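Local coordinates for outer membrane lipoprotein carrier protein LolA (Thermus thermophilus, PDB 2YZY) that is of unproven function but probably binds lipoproteins or other hydrophobic cargo, as LolA-like carriers of the cell envelope do, at residues 25-30 with 42-47. Numbering follows the deposited sequence.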
ATOM      1  N   ALA A  25      -5.202  -7.466   0.005  1.00  8.85           N
ATOM      2  CA  ALA A  25      -5.232  -7.089   1.405  1.00  7.85           C
ATOM      3  C   ALA A  25      -6.174  -5.929   1.660  1.00  9.18           C
ATOM      4  O   ALA A  25      -6.694  -5.309   0.733  1.00 10.36           O
ATOM      5  CB  ALA A  25      -3.824  -6.711   1.862  1.00  9.09           C
ATOM      6  N   THR A  26      -6.395  -5.658   2.939  1.00  8.57           N
ATOM      7  CA  THR A  26      -7.238  -4.554   3.358  1.00  9.51           C
ATOM      8  C   THR A  26      -6.344  -3.629   4.164  1.00  8.78           C
ATOM      9  O   THR A  26      -5.659  -4.072   5.086  1.00  9.49           O
ATOM     10  CB  THR A  26      -8.392  -5.040   4.244  1.00  9.56           C
ATOM     11  OG1 THR A  26      -9.200  -5.956   3.499  1.00  9.46           O
ATOM     12  CG2 THR A  26      -9.251  -3.856   4.715  1.00  9.97           C
ATOM     13  N   VAL A  27      -6.339  -2.351   3.803  1.00  8.83           N
ATOM     14  CA  VAL A  27      -5.525  -1.367   4.506  1.00  9.42           C
ATOM     15  C   VAL A  27      -6.460  -0.404   5.222  1.00 10.23           C
ATOM     16  O   VAL A  27      -7.400   0.120   4.627  1.00  8.98           O
ATOM     17  CB  VAL A  27      -4.615  -0.581   3.529  1.00  9.95           C
ATOM     18  CG1 VAL A  27      -3.838   0.489   4.289  1.00 12.66           C
ATOM     19  CG2 VAL A  27      -3.636  -1.535   2.838  1.00 12.71           C
ATOM     20  N   GLN A  28      -6.208  -0.189   6.507  1.00  9.95           N
ATOM     21  CA  GLN A  28      -7.033   0.701   7.310  1.00 11.42           C
ATOM     22  C   GLN A  28      -6.160   1.529   8.232  1.00 12.74           C
ATOM     23  O   GLN A  28      -5.180   1.036   8.783  1.00 13.85           O
ATOM     24  CB  GLN A  28      -8.027  -0.113   8.141  1.00 13.18           C
ATOM     25  CG  GLN A  28      -8.888   0.724   9.076  1.00 17.74           C
ATOM     26  CD  GLN A  28      -9.881  -0.117   9.855  1.00 21.75           C
ATOM     27  OE1 GLN A  28      -9.506  -1.086  10.517  1.00 25.70           O
ATOM     28  NE2 GLN A  28     -11.154   0.254   9.785  1.00 21.90           N
ATOM     29  N   GLY A  29      -6.512   2.796   8.400  1.00 12.52           N
ATOM     30  CA  GLY A  29      -5.725   3.635   9.281  1.00 13.96           C
ATOM     31  C   GLY A  29      -6.230   5.057   9.317  1.00 15.86           C
ATOM     32  O   GLY A  29      -7.348   5.344   8.889  1.00 15.25           O
ATOM     33  N   ARG A  30      -5.402   5.949   9.841  1.00 18.03           N
ATOM     34  CA  ARG A  30      -5.766   7.354   9.926  1.00 22.02           C
ATOM     35  C   ARG A  30      -4.707   8.193   9.233  1.00 22.90           C
ATOM     36  O   ARG A  30      -3.520   7.870   9.273  1.00 21.84           O
ATOM     37  CB  ARG A  30      -5.919   7.779  11.390  1.00 25.32           C
ATOM     38  CG  ARG A  30      -4.679   7.612  12.253  1.00 29.26           C
ATOM     39  CD  ARG A  30      -5.035   7.834  13.718  1.00 33.12           C
ATOM     40  NE  ARG A  30      -3.879   7.761  14.607  1.00 35.91           N
ATOM     41  CZ  ARG A  30      -2.943   8.700  14.701  1.00 36.80           C
ATOM     42  NH1 ARG A  30      -3.019   9.797  13.960  1.00 38.44           N
ATOM     43  NH2 ARG A  30      -1.931   8.544  15.544  1.00 37.18           N
ATOM     44  N   ALA A  42      -9.107   0.865   2.374  1.00  7.95           N
ATOM     45  CA  ALA A  42      -8.992   0.472   0.981  1.00  8.50           C
ATOM     46  C   ALA A  42      -8.640  -0.996   0.827  1.00  9.15           C
ATOM     47  O   ALA A  42      -8.137  -1.629   1.753  1.00  9.83           O
ATOM     48  CB  ALA A  42      -7.928   1.322   0.300  1.00 10.87           C
ATOM     49  N   ARG A  43      -8.934  -1.541  -0.346  1.00  7.64           N
ATOM     50  CA  ARG A  43      -8.571  -2.919  -0.640  1.00  7.61           C
ATOM     51  C   ARG A  43      -7.432  -2.810  -1.643  1.00  8.81           C
ATOM     52  O   ARG A  43      -7.441  -1.939  -2.512  1.00 10.51           O
ATOM     53  CB  ARG A  43      -9.738  -3.695  -1.254  1.00  7.58           C
ATOM     54  CG  ARG A  43     -10.873  -4.008  -0.285  1.00 10.18           C
ATOM     55  CD  ARG A  43     -11.834  -5.012  -0.913  1.00 11.02           C
ATOM     56  NE  ARG A  43     -12.929  -5.400  -0.026  1.00 11.44           N
ATOM     57  CZ  ARG A  43     -14.124  -4.817  -0.002  1.00 12.20           C
ATOM     58  NH1 ARG A  43     -14.395  -3.805  -0.820  1.00 13.29           N
ATOM     59  NH2 ARG A  43     -15.056  -5.262   0.830  1.00 12.57           N
ATOM     60  N   VAL A  44      -6.443  -3.684  -1.508  1.00  7.27           N
ATOM     61  CA  VAL A  44      -5.279  -3.668  -2.388  1.00  9.54           C
ATOM     62  C   VAL A  44      -5.133  -5.011  -3.102  1.00  8.48           C
ATOM     63  O   VAL A  44      -5.363  -6.060  -2.511  1.00  8.88           O
ATOM     64  CB  VAL A  44      -4.007  -3.364  -1.572  1.00 10.54           C
ATOM     65  CG1 VAL A  44      -2.799  -3.344  -2.474  1.00 13.37           C
ATOM     66  CG2 VAL A  44      -4.166  -2.026  -0.847  1.00 11.95           C
ATOM     67  N   TYR A  45      -4.750  -4.960  -4.377  1.00  8.29           N
ATOM     68  CA  TYR A  45      -4.591  -6.155  -5.201  1.00  7.83           C
ATOM     69  C   TYR A  45      -3.267  -6.119  -5.933  1.00  7.86           C
ATOM     70  O   TYR A  45      -2.885  -5.088  -6.486  1.00  9.09           O
ATOM     71  CB  TYR A  45      -5.721  -6.230  -6.230  1.00  6.63           C
ATOM     72  CG  TYR A  45      -7.081  -6.320  -5.597  1.00  6.10           C
ATOM     73  CD1 TYR A  45      -7.657  -7.557  -5.318  1.00  6.53           C
ATOM     74  CD2 TYR A  45      -7.763  -5.166  -5.204  1.00  6.43           C
ATOM     75  CE1 TYR A  45      -8.875  -7.649  -4.658  1.00  7.58           C
ATOM     76  CE2 TYR A  45      -8.977  -5.246  -4.540  1.00  7.76           C
ATOM     77  CZ  TYR A  45      -9.525  -6.489  -4.271  1.00  6.95           C
ATOM     78  OH  TYR A  45     -10.719  -6.567  -3.592  1.00  8.28           O
ATOM     79  N   ALA A  46      -2.579  -7.255  -5.957  1.00  8.75           N
ATOM     80  CA  ALA A  46      -1.289  -7.327  -6.625  1.00  8.59           C
ATOM     81  C   ALA A  46      -1.134  -8.571  -7.484  1.00  8.65           C
ATOM     82  O   ALA A  46      -1.435  -9.680  -7.050  1.00  9.69           O
ATOM     83  CB  ALA A  46      -0.165  -7.289  -5.587  1.00  9.82           C
ATOM     84  N   LEU A  47      -0.670  -8.363  -8.713  1.00 10.71           N
ATOM     85  CA  LEU A  47      -0.397  -9.445  -9.651  1.00 11.27           C
ATOM     86  C   LEU A  47       1.033  -9.132 -10.098  1.00 14.68           C
ATOM     87  O   LEU A  47       1.257  -8.565 -11.168  1.00 13.61           O
ATOM     88  CB  LEU A  47      -1.374  -9.396 -10.833  1.00 13.21           C
ATOM     89  CG  LEU A  47      -1.316 -10.544 -11.849  1.00 15.23           C
ATOM     90  CD1 LEU A  47      -1.386 -11.887 -11.136  1.00 18.76           C
ATOM     91  CD2 LEU A  47      -2.463 -10.402 -12.834  1.00 15.08           C
TER
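V27 and V44 meet methyl to methyl on one face of an antiparallel hairpin, diagonally across two successive hydrogen-bonded pairs. Start at V27: CB stands 4.1 Å from A42 O. With CG1 anti to the backbone N (chi1 177°), CG2 falls beside that N and reaches V44 CG2 at 3.8 Å, the one side-chain-to-side-chain touch between 25-30 and 42-47. V44 has the same rotamer, and its own CB lies 4.0 Å from A25 O. A25 and A42 put their small methyls on this face too.

The backbones do most of the holding. A25 and V44 form one hydrogen-bonded pair, bonded both ways, with V44 N giving the shorter bond to A25 O, 2.8 Å. V27 and A42 form the next, where V27 N points almost straight at A42 O (N-H...O 172°). Between them T26 and R43 make the non-hydrogen-bonded pair, their side chains on the other face. Between the strands R43 CA makes a CA-H...O contact with A25 O at 3.3 Å, a second contact for an oxygen already bonded. T26 CG2 lies near A42 O, while its OG1 is hydrogen-bonded to E177.

This hairpin sits mid-way in the curved, largely antiparallel array of the LolA-like fold: strand 169-180 flanks 23-30, where L173 touches V27, and strand 52-59 flanks 39-47, where F53 packs on V44.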